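Local coordinates for tripeptidase (Staphylococcus aureus subsp. aureus, PDB 3RZA), which probably hydrolyses short peptides, tripeptides among them, as a metal-dependent peptidase of the M20 family, at residues Q24-T29 with S376-A381; L138-V143 with Q383-I388; T212-T217 with T257-D262; I225-K230 with T291-L296. One frame throughout, in Å; residues are numbered along the deposited sequence. Where two conformers were deposited one is given.

Contact 1 of 4, residues Q24-T29 with S376-A381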
loop_
_atom_site.group_PDB
_atom_site.type_symbol
_atom_site.label_atom_id
_atom_site.label_comp_id
_atom_site.label_asym_id
_atom_site.label_seq_id
_atom_site.Cartn_x
_atom_site.Cartn_y
_atom_site.Cartn_z
ATOM N N GLN A 24 -13.129 -47.572 -2.764
ATOM C CA GLN A 24 -12.184 -47.374 -3.851
ATOM C C GLN A 24 -12.803 -46.550 -4.969
ATOM O O GLN A 24 -12.143 -45.679 -5.518
ATOM C CB GLN A 24 -11.690 -48.721 -4.400
ATOM C CG GLN A 24 -10.583 -48.641 -5.481
ATOM C CD GLN A 24 -9.294 -48.014 -4.951
ATOM O OE1 GLN A 24 -8.961 -46.861 -5.269
ATOM N NE2 GLN A 24 -8.594 -48.747 -4.098
ATOM N N ARG A 25 -14.043 -46.862 -5.341
ATOM C CA ARG A 25 -14.718 -46.090 -6.392
ATOM C C ARG A 25 -14.873 -44.613 -5.995
ATOM O O ARG A 25 -14.650 -43.729 -6.832
ATOM C CB ARG A 25 -16.076 -46.686 -6.740
ATOM C CG ARG A 25 -16.776 -46.001 -7.944
ATOM C CD ARG A 25 -17.997 -46.764 -8.359
ATOM N NE ARG A 25 -18.982 -46.807 -7.279
ATOM C CZ ARG A 25 -19.940 -47.736 -7.124
ATOM N NH1 ARG A 25 -20.129 -48.712 -8.023
ATOM N NH2 ARG A 25 -20.758 -47.662 -6.063
ATOM N N LEU A 26 -15.250 -44.365 -4.734
ATOM C CA LEU A 26 -15.356 -43.001 -4.170
ATOM C C LEU A 26 -14.035 -42.256 -4.286
ATOM O O LEU A 26 -14.012 -41.101 -4.716
ATOM C CB LEU A 26 -15.778 -43.060 -2.684
ATOM C CG LEU A 26 -15.865 -41.760 -1.856
ATOM C CD1 LEU A 26 -16.717 -40.725 -2.552
ATOM C CD2 LEU A 26 -16.410 -42.056 -0.448
ATOM N N LEU A 27 -12.953 -42.921 -3.857
ATOM C CA LEU A 27 -11.595 -42.360 -3.932
ATOM C C LEU A 27 -11.200 -42.027 -5.379
ATOM O O LEU A 27 -10.714 -40.946 -5.638
ATOM C CB LEU A 27 -10.562 -43.331 -3.281
ATOM C CG LEU A 27 -9.058 -42.985 -3.341
ATOM C CD1 LEU A 27 -8.799 -41.597 -2.852
ATOM C CD2 LEU A 27 -8.210 -44.045 -2.545
ATOM N N ASN A 28 -11.437 -42.947 -6.306
ATOM C CA ASN A 28 -11.152 -42.706 -7.729
ATOM C C ASN A 28 -11.950 -41.533 -8.305
ATOM O O ASN A 28 -11.389 -40.722 -9.028
ATOM C CB ASN A 28 -11.386 -43.973 -8.578
ATOM C CG ASN A 28 -10.416 -45.114 -8.231
ATOM O OD1 ASN A 28 -9.356 -44.905 -7.655
ATOM N ND2 ASN A 28 -10.792 -46.321 -8.595
ATOM N N THR A 29 -13.226 -41.419 -7.925
ATOM C CA THR A 29 -14.075 -40.280 -8.329
ATOM C C THR A 29 -13.549 -38.958 -7.801
ATOM O O THR A 29 -13.464 -37.987 -8.544
ATOM C CB THR A 29 -15.528 -40.485 -7.882
ATOM O OG1 THR A 29 -16.032 -41.654 -8.520
ATOM C CG2 THR A 29 -16.421 -39.273 -8.238
ATOM N N SER A 376 -12.617 -39.720 6.457
ATOM C CA SER A 376 -13.686 -38.672 6.383
ATOM C C SER A 376 -14.500 -38.705 5.077
ATOM O O SER A 376 -15.728 -38.534 5.092
ATOM C CB SER A 376 -13.092 -37.278 6.605
ATOM O OG SER A 376 -12.592 -37.155 7.927
ATOM N N LEU A 377 -13.813 -38.949 3.960
ATOM C CA LEU A 377 -14.471 -39.080 2.678
ATOM C C LEU A 377 -15.445 -40.261 2.691
ATOM O O LEU A 377 -16.554 -40.124 2.242
ATOM C CB LEU A 377 -13.434 -39.254 1.567
ATOM C CG LEU A 377 -13.891 -39.314 0.122
ATOM C CD1 LEU A 377 -14.419 -37.970 -0.347
ATOM C CD2 LEU A 377 -12.716 -39.781 -0.742
ATOM N N ASN A 378 -14.992 -41.400 3.203
ATOM C CA ASN A 378 -15.849 -42.599 3.380
ATOM C C ASN A 378 -17.057 -42.325 4.271
ATOM O O ASN A 378 -18.191 -42.616 3.890
ATOM C CB ASN A 378 -15.030 -43.769 3.947
ATOM C CG ASN A 378 -13.942 -44.260 2.987
ATOM O OD1 ASN A 378 -14.029 -44.059 1.765
ATOM N ND2 ASN A 378 -12.895 -44.904 3.546
ATOM N N LEU A 379 -16.815 -41.731 5.442
ATOM C CA LEU A 379 -17.908 -41.375 6.367
ATOM C C LEU A 379 -18.907 -40.370 5.795
ATOM O O LEU A 379 -20.102 -40.480 6.092
ATOM C CB LEU A 379 -17.355 -40.849 7.729
ATOM C CG LEU A 379 -16.687 -41.891 8.644
ATOM C CD1 LEU A 379 -15.980 -41.173 9.784
ATOM C CD2 LEU A 379 -17.698 -42.947 9.196
ATOM N N LEU A 380 -18.432 -39.396 5.011
ATOM C CA LEU A 380 -19.309 -38.362 4.414
ATOM C C LEU A 380 -20.265 -38.954 3.387
ATOM O O LEU A 380 -21.446 -38.628 3.391
ATOM C CB LEU A 380 -18.497 -37.235 3.741
ATOM C CG LEU A 380 -19.268 -36.050 3.099
ATOM C CD1 LEU A 380 -20.067 -35.254 4.172
ATOM C CD2 LEU A 380 -18.304 -35.124 2.291
ATOM N N ALA A 381 -19.723 -39.754 2.463
ATOM C CA ALA A 381 -20.542 -40.526 1.512
ATOM C C ALA A 381 -21.547 -41.446 2.226
ATOM O O ALA A 381 -22.727 -41.486 1.857
ATOM C CB ALA A 381 -19.642 -41.338 0.573
#

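Contact 2 of 4, residues L138-V143 with Q383-I388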
loop_
_atom_site.group_PDB
_atom_site.type_symbol
_atom_site.label_atom_id
_atom_site.label_comp_id
_atom_site.label_asym_id
_atom_site.label_seq_id
_atom_site.Cartn_x
_atom_site.Cartn_y
_atom_site.Cartn_z
ATOM N N LEU A 138 -21.792 -38.194 -6.022
ATOM C CA LEU A 138 -21.766 -39.102 -7.189
ATOM C C LEU A 138 -21.758 -40.574 -6.764
ATOM O O LEU A 138 -22.501 -41.379 -7.313
ATOM C CB LEU A 138 -20.570 -38.788 -8.104
ATOM C CG LEU A 138 -20.641 -37.408 -8.797
ATOM C CD1 LEU A 138 -19.274 -36.946 -9.300
ATOM C CD2 LEU A 138 -21.618 -37.431 -9.919
ATOM N N GLU A 139 -20.935 -40.900 -5.770
ATOM C CA GLU A 139 -20.888 -42.240 -5.207
ATOM C C GLU A 139 -22.236 -42.664 -4.626
ATOM O O GLU A 139 -22.691 -43.765 -4.893
ATOM C CB GLU A 139 -19.797 -42.328 -4.113
ATOM C CG GLU A 139 -19.735 -43.665 -3.336
ATOM C CD GLU A 139 -19.464 -44.871 -4.232
ATOM O OE1 GLU A 139 -18.799 -44.717 -5.289
ATOM O OE2 GLU A 139 -19.901 -45.981 -3.873
ATOM N N VAL A 140 -22.848 -41.808 -3.817
ATOM C CA VAL A 140 -24.172 -42.110 -3.232
ATOM C C VAL A 140 -25.224 -42.410 -4.314
ATOM O O VAL A 140 -25.971 -43.394 -4.197
ATOM C CB VAL A 140 -24.669 -40.971 -2.262
ATOM C CG1 VAL A 140 -26.174 -41.103 -1.953
ATOM C CG2 VAL A 140 -23.878 -41.000 -0.989
ATOM N N LEU A 141 -25.236 -41.601 -5.380
ATOM C CA LEU A 141 -26.161 -41.830 -6.507
ATOM C C LEU A 141 -25.918 -43.181 -7.145
ATOM O O LEU A 141 -26.878 -43.907 -7.416
ATOM C CB LEU A 141 -26.065 -40.715 -7.573
ATOM C CG LEU A 141 -26.809 -39.427 -7.238
ATOM C CD1 LEU A 141 -26.385 -38.308 -8.164
ATOM C CD2 LEU A 141 -28.362 -39.634 -7.283
ATOM N N GLN A 142 -24.639 -43.529 -7.322
ATOM C CA GLN A 142 -24.269 -44.820 -7.909
ATOM C C GLN A 142 -24.660 -46.008 -7.013
ATOM O O GLN A 142 -25.075 -47.019 -7.520
ATOM C CB GLN A 142 -22.772 -44.867 -8.261
ATOM C CG GLN A 142 -22.419 -45.984 -9.240
ATOM C CD GLN A 142 -21.209 -45.654 -10.126
ATOM O OE1 GLN A 142 -20.701 -44.532 -10.125
ATOM N NE2 GLN A 142 -20.746 -46.645 -10.874
ATOM N N VAL A 143 -24.542 -45.865 -5.680
ATOM C CA VAL A 143 -25.019 -46.904 -4.722
ATOM C C VAL A 143 -26.551 -47.050 -4.747
ATOM O O VAL A 143 -27.073 -48.156 -4.699
ATOM C CB VAL A 143 -24.553 -46.606 -3.254
ATOM C CG1 VAL A 143 -25.224 -47.558 -2.240
ATOM C CG2 VAL A 143 -23.046 -46.705 -3.135
ATOM N N GLN A 383 -22.710 -40.879 5.247
ATOM C CA GLN A 383 -23.658 -39.968 5.903
ATOM C C GLN A 383 -24.709 -39.425 4.939
ATOM O O GLN A 383 -25.872 -39.433 5.261
ATOM C CB GLN A 383 -22.962 -38.793 6.574
ATOM C CG GLN A 383 -23.864 -38.084 7.612
ATOM C CD GLN A 383 -23.361 -36.750 8.054
ATOM O OE1 GLN A 383 -22.364 -36.216 7.527
ATOM N NE2 GLN A 383 -24.059 -36.171 9.039
ATOM N N VAL A 384 -24.289 -38.942 3.777
ATOM C CA VAL A 384 -25.243 -38.483 2.752
ATOM C C VAL A 384 -26.240 -39.615 2.380
ATOM O O VAL A 384 -27.454 -39.354 2.260
ATOM C CB VAL A 384 -24.549 -37.976 1.478
ATOM C CG1 VAL A 384 -25.585 -37.562 0.436
ATOM C CG2 VAL A 384 -23.582 -36.798 1.785
ATOM N N LEU A 385 -25.736 -40.855 2.234
ATOM C CA LEU A 385 -26.603 -42.007 1.980
ATOM C C LEU A 385 -27.612 -42.236 3.137
ATOM O O LEU A 385 -28.779 -42.530 2.892
ATOM C CB LEU A 385 -25.779 -43.286 1.733
ATOM C CG LEU A 385 -26.597 -44.579 1.532
ATOM C CD1 LEU A 385 -27.589 -44.403 0.357
ATOM C CD2 LEU A 385 -25.685 -45.748 1.317
ATOM N N GLU A 386 -27.133 -42.124 4.378
ATOM C CA GLU A 386 -27.963 -42.341 5.550
ATOM C C GLU A 386 -29.060 -41.282 5.660
ATOM O O GLU A 386 -30.201 -41.617 5.975
ATOM C CB GLU A 386 -27.094 -42.350 6.801
ATOM C CG GLU A 386 -27.769 -42.830 8.051
ATOM C CD GLU A 386 -28.202 -44.288 8.009
ATOM O OE1 GLU A 386 -27.620 -45.095 7.251
ATOM O OE2 GLU A 386 -29.132 -44.622 8.753
ATOM N N ILE A 387 -28.716 -40.027 5.360
ATOM C CA ILE A 387 -29.693 -38.908 5.341
ATOM C C ILE A 387 -30.821 -39.140 4.333
ATOM O O ILE A 387 -31.982 -38.916 4.652
ATOM C CB ILE A 387 -28.988 -37.534 5.036
ATOM C CG1 ILE A 387 -28.161 -37.088 6.240
ATOM C CG2 ILE A 387 -30.019 -36.452 4.630
ATOM C CD1 ILE A 387 -27.255 -35.901 5.986
ATOM N N ILE A 388 -30.469 -39.597 3.128
ATOM C CA ILE A 388 -31.468 -39.972 2.110
ATOM C C ILE A 388 -32.395 -41.110 2.601
ATOM O O ILE A 388 -33.621 -41.050 2.370
ATOM C CB ILE A 388 -30.803 -40.368 0.760
ATOM C CG1 ILE A 388 -30.269 -39.127 0.051
ATOM C CG2 ILE A 388 -31.787 -41.089 -0.167
ATOM C CD1 ILE A 388 -29.312 -39.455 -1.113
#

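Contact 3 of 4, residues T212-T217 with T257-D262. With CIT (citric acid), chain F.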
loop_
_atom_site.group_PDB
_atom_site.type_symbol
_atom_site.label_atom_id
_atom_site.label_comp_id
_atom_site.label_asym_id
_atom_site.label_seq_id
_atom_site.Cartn_x
_atom_site.Cartn_y
_atom_site.Cartn_z
ATOM N N THR A 212 -2.504 17.873 1.174
ATOM C CA THR A 212 -1.040 17.800 0.946
ATOM C C THR A 212 -0.311 19.028 1.445
ATOM O O THR A 212 -0.855 20.130 1.425
ATOM C CB THR A 212 -0.653 17.709 -0.570
ATOM O OG1 THR A 212 -1.247 18.791 -1.297
ATOM C CG2 THR A 212 -1.083 16.463 -1.150
ATOM N N ALA A 213 0.933 18.834 1.858
ATOM C CA ALA A 213 1.813 19.906 2.248
ATOM C C ALA A 213 3.181 19.287 2.386
ATOM O O ALA A 213 3.303 18.058 2.480
ATOM C CB ALA A 213 1.372 20.540 3.600
ATOM N N HIS A 214 4.194 20.124 2.427
ATOM C CA HIS A 214 5.554 19.646 2.684
ATOM C C HIS A 214 5.668 19.238 4.176
ATOM O O HIS A 214 5.029 19.853 5.048
ATOM C CB HIS A 214 6.592 20.705 2.279
ATOM C CG HIS A 214 7.955 20.135 2.059
ATOM N ND1 HIS A 214 8.910 20.090 3.051
ATOM C CD2 HIS A 214 8.496 19.507 0.988
ATOM C CE1 HIS A 214 9.998 19.497 2.589
ATOM N NE2 HIS A 214 9.773 19.133 1.340
ATOM N N ALA A 215 6.420 18.177 4.455
ATOM C CA ALA A 215 6.516 17.636 5.823
ATOM C C ALA A 215 7.219 18.588 6.808
ATOM O O ALA A 215 7.002 18.491 8.010
ATOM C CB ALA A 215 7.197 16.266 5.819
ATOM N N SER A 216 8.057 19.501 6.297
ATOM C CA SER A 216 8.636 20.580 7.107
ATOM C C SER A 216 7.633 21.642 7.595
ATOM O O SER A 216 7.957 22.384 8.541
ATOM C CB SER A 216 9.773 21.281 6.342
ATOM O OG SER A 216 9.274 21.907 5.194
ATOM N N THR A 217 6.454 21.730 6.949
ATOM C CA THR A 217 5.395 22.688 7.324
ATOM C C THR A 217 4.061 21.939 7.488
ATOM O O THR A 217 3.089 22.216 6.766
ATOM C CB THR A 217 5.252 23.789 6.255
ATOM O OG1 THR A 217 4.869 23.199 5.006
ATOM C CG2 THR A 217 6.568 24.546 6.078
ATOM N N THR A 257 8.049 10.269 2.209
ATOM C CA THR A 257 8.307 10.677 3.614
ATOM C C THR A 257 8.237 12.185 3.839
ATOM O O THR A 257 7.770 12.627 4.890
ATOM C CB THR A 257 9.641 10.116 4.141
ATOM O OG1 THR A 257 10.713 10.531 3.293
ATOM C CG2 THR A 257 9.577 8.597 4.182
ATOM N N ASN A 258 8.610 12.958 2.816
ATOM C CA ASN A 258 8.649 14.431 2.885
ATOM C C ASN A 258 7.352 15.156 2.479
ATOM O O ASN A 258 7.351 16.397 2.395
ATOM C CB ASN A 258 9.839 14.973 2.064
ATOM C CG ASN A 258 9.665 14.788 0.551
ATOM O OD1 ASN A 258 9.054 13.824 0.098
ATOM N ND2 ASN A 258 10.229 15.704 -0.223
ATOM N N ILE A 259 6.263 14.398 2.272
ATOM C CA ILE A 259 4.945 14.948 1.916
ATOM C C ILE A 259 3.914 14.498 2.942
ATOM O O ILE A 259 3.859 13.313 3.274
ATOM C CB ILE A 259 4.536 14.456 0.481
ATOM C CG1 ILE A 259 5.511 15.003 -0.572
ATOM C CG2 ILE A 259 3.102 14.859 0.145
ATOM C CD1 ILE A 259 5.602 16.546 -0.635
ATOM N N VAL A 260 3.103 15.433 3.453
ATOM C CA VAL A 260 1.944 15.076 4.284
ATOM C C VAL A 260 0.969 14.277 3.381
ATOM O O VAL A 260 0.591 14.758 2.304
ATOM C CB VAL A 260 1.239 16.329 4.943
ATOM C CG1 VAL A 260 -0.006 15.907 5.768
ATOM C CG2 VAL A 260 2.197 17.094 5.847
ATOM N N ALA A 261 0.646 13.039 3.796
ATOM C CA ALA A 261 -0.168 12.107 2.994
ATOM C C ALA A 261 -1.604 12.585 2.917
ATOM O O ALA A 261 -2.231 12.800 3.950
ATOM C CB ALA A 261 -0.130 10.675 3.622
ATOM N N ASP A 262 -2.126 12.759 1.708
ATOM C CA ASP A 262 -3.508 13.272 1.537
ATOM C C ASP A 262 -4.571 12.210 1.188
ATOM O O ASP A 262 -5.734 12.586 0.950
ATOM C CB ASP A 262 -3.549 14.436 0.537
ATOM C CG ASP A 262 -3.301 14.009 -0.906
ATOM O OD1 ASP A 262 -2.886 12.866 -1.146
ATOM O OD2 ASP A 262 -3.483 14.866 -1.801
HETATM C C1 CIT F . 14.577 15.236 1.732
HETATM O O1 CIT F . 15.549 14.573 1.317
HETATM O O2 CIT F . 13.474 14.663 1.877
HETATM C C2 CIT F . 14.754 16.710 2.041
HETATM C C3 CIT F . 13.726 17.609 1.319
HETATM O O7 CIT F . 12.379 17.283 1.765
HETATM C C4 CIT F . 13.800 17.430 -0.214
HETATM C C5 CIT F . 12.809 18.282 -0.963
HETATM O O3 CIT F . 13.233 19.062 -1.833
HETATM O O4 CIT F . 11.576 18.224 -0.735
HETATM C C6 CIT F . 14.001 19.056 1.730
HETATM O O5 CIT F . 13.083 19.918 1.714
HETATM O O6 CIT F . 15.142 19.408 2.118
HETATM O O HOH W 1 -4.266 17.296 -0.920
#

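Contact 4 of 4, residues I225-K230 with T291-L296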
loop_
_atom_site.group_PDB
_atom_site.type_symbol
_atom_site.label_atom_id
_atom_site.label_comp_id
_atom_site.label_asym_id
_atom_site.label_seq_id
_atom_site.Cartn_x
_atom_site.Cartn_y
_atom_site.Cartn_z
ATOM N N ILE A 225 -3.120 9.618 6.827
ATOM C CA ILE A 225 -2.566 8.491 7.632
ATOM C C ILE A 225 -2.888 8.672 9.121
ATOM O O ILE A 225 -3.476 7.755 9.731
ATOM C CB ILE A 225 -1.058 8.297 7.424
ATOM C CG1 ILE A 225 -0.786 7.735 6.030
ATOM C CG2 ILE A 225 -0.464 7.378 8.510
ATOM C CD1 ILE A 225 0.721 7.785 5.616
ATOM N N ASN A 226 -2.589 9.862 9.671
ATOM C CA ASN A 226 -2.940 10.166 11.084
ATOM C C ASN A 226 -4.432 10.019 11.357
ATOM O O ASN A 226 -4.803 9.444 12.355
ATOM C CB ASN A 226 -2.483 11.569 11.515
ATOM C CG ASN A 226 -0.972 11.729 11.488
ATOM O OD1 ASN A 226 -0.243 10.840 11.029
ATOM N ND2 ASN A 226 -0.495 12.853 11.980
ATOM N N ILE A 227 -5.269 10.539 10.453
ATOM C CA ILE A 227 -6.731 10.453 10.597
ATOM C C ILE A 227 -7.235 9.005 10.635
ATOM O O ILE A 227 -8.000 8.638 11.534
ATOM C CB ILE A 227 -7.475 11.172 9.442
ATOM C CG1 ILE A 227 -7.350 12.681 9.579
ATOM C CG2 ILE A 227 -8.970 10.784 9.449
ATOM C CD1 ILE A 227 -7.842 13.445 8.347
ATOM N N ALA A 228 -6.796 8.221 9.638
ATOM C CA ALA A 228 -7.148 6.814 9.473
ATOM C C ALA A 228 -6.679 5.963 10.648
ATOM O O ALA A 228 -7.448 5.120 11.134
ATOM C CB ALA A 228 -6.559 6.269 8.152
ATOM N N ALA A 229 -5.457 6.225 11.131
ATOM C CA ALA A 229 -4.916 5.585 12.341
ATOM C C ALA A 229 -5.698 5.954 13.594
ATOM O O ALA A 229 -6.029 5.079 14.399
ATOM C CB ALA A 229 -3.448 5.927 12.529
ATOM N N LYS A 230 -6.002 7.237 13.756
ATOM C CA LYS A 230 -6.797 7.678 14.888
ATOM C C LYS A 230 -8.205 7.073 14.856
ATOM O O LYS A 230 -8.665 6.575 15.885
ATOM C CB LYS A 230 -6.840 9.213 14.993
ATOM C CG LYS A 230 -5.566 9.790 15.567
ATOM C CD LYS A 230 -5.562 11.307 15.551
ATOM C CE LYS A 230 -4.381 11.850 16.355
ATOM N NZ LYS A 230 -4.363 13.318 16.464
ATOM N N THR A 291 -16.741 11.142 11.531
ATOM C CA THR A 291 -16.561 12.151 12.577
ATOM C C THR A 291 -15.086 12.420 12.887
ATOM O O THR A 291 -14.736 13.563 13.133
ATOM C CB THR A 291 -17.311 11.794 13.886
ATOM O OG1 THR A 291 -16.851 10.535 14.362
ATOM C CG2 THR A 291 -18.777 11.716 13.658
ATOM N N THR A 292 -14.226 11.383 12.850
ATOM C CA THR A 292 -12.780 11.572 13.056
ATOM C C THR A 292 -12.125 12.388 11.934
ATOM O O THR A 292 -11.312 13.296 12.208
ATOM C CB THR A 292 -12.026 10.230 13.201
ATOM O OG1 THR A 292 -12.580 9.500 14.298
ATOM C CG2 THR A 292 -10.506 10.454 13.461
ATOM N N ALA A 293 -12.460 12.044 10.686
ATOM C CA ALA A 293 -12.009 12.794 9.508
ATOM C C ALA A 293 -12.420 14.262 9.580
ATOM O O ALA A 293 -11.593 15.161 9.409
ATOM C CB ALA A 293 -12.552 12.156 8.226
ATOM N N SER A 294 -13.680 14.490 9.875
ATOM C CA SER A 294 -14.220 15.848 9.929
ATOM C C SER A 294 -13.599 16.685 11.058
ATOM O O SER A 294 -13.192 17.828 10.811
ATOM C CB SER A 294 -15.736 15.809 10.064
ATOM O OG SER A 294 -16.231 17.088 10.291
ATOM N N GLU A 295 -13.508 16.101 12.264
ATOM C CA GLU A 295 -12.842 16.746 13.441
ATOM C C GLU A 295 -11.432 17.251 13.132
ATOM O O GLU A 295 -11.076 18.324 13.544
ATOM C CB GLU A 295 -12.747 15.786 14.648
ATOM C CG GLU A 295 -13.982 15.733 15.553
ATOM C CD GLU A 295 -13.957 14.551 16.555
ATOM O OE1 GLU A 295 -12.851 14.147 17.013
ATOM O OE2 GLU A 295 -15.051 14.019 16.882
ATOM N N LEU A 296 -10.657 16.447 12.396
ATOM C CA LEU A 296 -9.248 16.723 12.107
ATOM C C LEU A 296 -9.024 17.492 10.787
ATOM O O LEU A 296 -7.876 17.779 10.432
ATOM C CB LEU A 296 -8.456 15.397 12.120
ATOM C CG LEU A 296 -8.404 14.666 13.478
ATOM C CD1 LEU A 296 -7.842 13.214 13.344
ATOM C CD2 LEU A 296 -7.584 15.453 14.481
#

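Contact 1 of 4, residues Q24-T29 with S376-A381
L26 and L377 meet tip to tip between two helices, each reaching out from its own backbone to the middle of the gap. The branch carbons themselves touch, L26 CG lying 3.7 Å from L377 CG. Both side chains are swung out alike, with CG anti to the backbone N (chi1 176° in L26 and -176° in L377), and this points both branched ends into the gap. L26 then uses its two methyls differently. CD1 of L26 stays beside L377, while L26 CD2 comes over the backbone of the other helix, 3.3 Å from L377 O and 3.5 Å from A381 CB, the latter a tight fit for two carbons. Alanine suits position 381 because a single methyl lets the leucine approach this closely. N378 borders the same methyl: its CB leaves the helix obliquely, yet N378 OD1 comes within 3.8 Å of L26 CD2. The two helices, 23-34 near the N-terminus and 374-393 at the C-terminal end, belong to the metal-binding domain of the M20 peptidase fold, and their short segments here cross at 106° with axes 10.2 Å apart. So steep a crossing leaves L26 as the main point of contact, with L27 adding a looser touch where L27 CA lies 4.3 Å from L377 CD2. L26 and L377 are buried, as suits aliphatic chains without polar atoms. On another side of helix 23-34, R25 forms salt bridges with E139 and E146 of helix 128-147. The side chain of L377 lies about 13 Å from the bound zinc ion.

Contact 2 of 4, residues L138-V143 with Q383-I388
V384 is the first residue of its segment to meet V140: its CB lies 4.0 Å from V140 CG2, the two side chains crossing obliquely. Next along the helix, L385 is touched at two points. V140 CG2 rests against L385 N at 3.7 Å and about as near L385 CB, while L385 CD2 touches V143 CG1 at 4.0 Å. The leucine reaches V143 because its CG stands anti to the backbone N (chi1 177°), and the two side chains cross at about a right angle. E386 and I387 turn to another flank, where they pack on helix 318-329 and E386 OE2 is hydrogen-bonded to N329. One turn after V384, I388 brings the chain back to the contact: its CD1 meets V140 CG1 tip to tip at 3.6 Å. V140 therefore divides its branches, CG2 lying toward V384 and L385 and CG1 toward I388. A beta-branched residue suits this place, since its two methyls spread in different directions close to the helix backbone. The CA atoms of V140 and L385 are 5.8 Å apart, and the axes of the segments pass at 9.6 Å with a crossing angle of -51°. Helices 128-147 and 374-393 are thereby joined within the metal-binding domain; the first carries D129 in its opening turn, a ligand of both the zinc and a calcium ion. All five touching residues are buried, and everything that meets across the gap is aliphatic carbon or backbone. Such a junction depends on complementary shape and exclusion of water, with no charged or polar side-chain group needing a partner inside it.

Contact 3 of 4, residues T212-T217 with T257-D262
H214 and N258 together hold a citrate, probably from the crystallisation liquor, at the end of a short antiparallel beta bridge. H214 NE2 donates to citrate O4 at 2.9 Å with an N-H...O angle of 162°, and N258 ND2 reaches the same oxygen in a weak bond. In the second subunit, R271 NH2 and the backbone N of G342 also bond to the citrate, so the site lies at the subunit boundary. This is consistent with dimeric M20 relatives, in which a histidine of the smaller domain reaches into the partner's active site. Histidine and asparagine suit such a place, since both offer N-H groups to an anion. Behind them, the H214 ring is positioned from two directions. N258 O sits 3.6 Å above the ring plane, over its centre, and S216 OG is hydrogen-bonded to H214 ND1 at 2.8 Å, where either could be the donor. S216 is carried there by the type I turn from H214 to T217. Farther in, H214 and I259 form the non-hydrogen-bonded pair of the bridge, flanked by V260 N to A213 O at 2.8 Å and A215 N to N258 O at 2.9 Å. At the far end, a water accepts from T212 N at 2.8 Å and donates to D262 OD2 at 2.7 Å.

Contact 4 of 4, residues I225-K230 with T291-L296
I227 places its two branches on different partners through one torsion: with chi1 at -72°, CG1 stands anti to the carbonyl carbon and CG2 anti to the backbone N. I227 CG2 rests on the other helix, 3.6 Å from A293 CA, while the side chains of I227 and L296 slide past each other in opposite directions, I227 CG1 3.8 Å from L296 CD1. T292 is turned so that its methyl faces the contact, T292 CG2 lying 3.6 Å from I227 O; its hydroxyl is hydrogen-bonded to V288 O within its own helix. Threonine suits a buried place here because its polar half is satisfied locally. K230 runs out extended and crosses L296 at about a right angle, its CD 3.7 Å from L296 CD1. Helices 224-234 and 275-295 run roughly antiparallel, their segments at 142° with axes 9.2 Å apart, and belong to the smaller domain of the M20 fold. Small A293 permits this approach. Helix 224-234 also meets the second subunit, where N226 and A229 pack on I232 of that chain. Across the contact, aliphatic carbon does the work: even K230 contributes its methylenes, so cohesion rests mainly on aliphatic contact, buried around I227 and more open at K230 and L296.

The four contacts fall into two pairs on opposite sides of the chain's centre. Contacts 1 and 2, with centres about 11 Å apart, share helix 374-393 and join it to helices 23-34 and 128-147 of the metal-binding domain. The centres of contacts 3 and 4 are about 16 Å apart in the smaller domain; these two touch through A261 and I225, and both reach the second subunit. Between the pairs the centres are 55 to 65 Å apart. Along the chain the segments of contacts 1 and 2 alternate, as do those of contacts 3 and 4, and the second pair is nested inside the loops closed by the first, as expected for a dimerisation domain inserted into the metal-binding one.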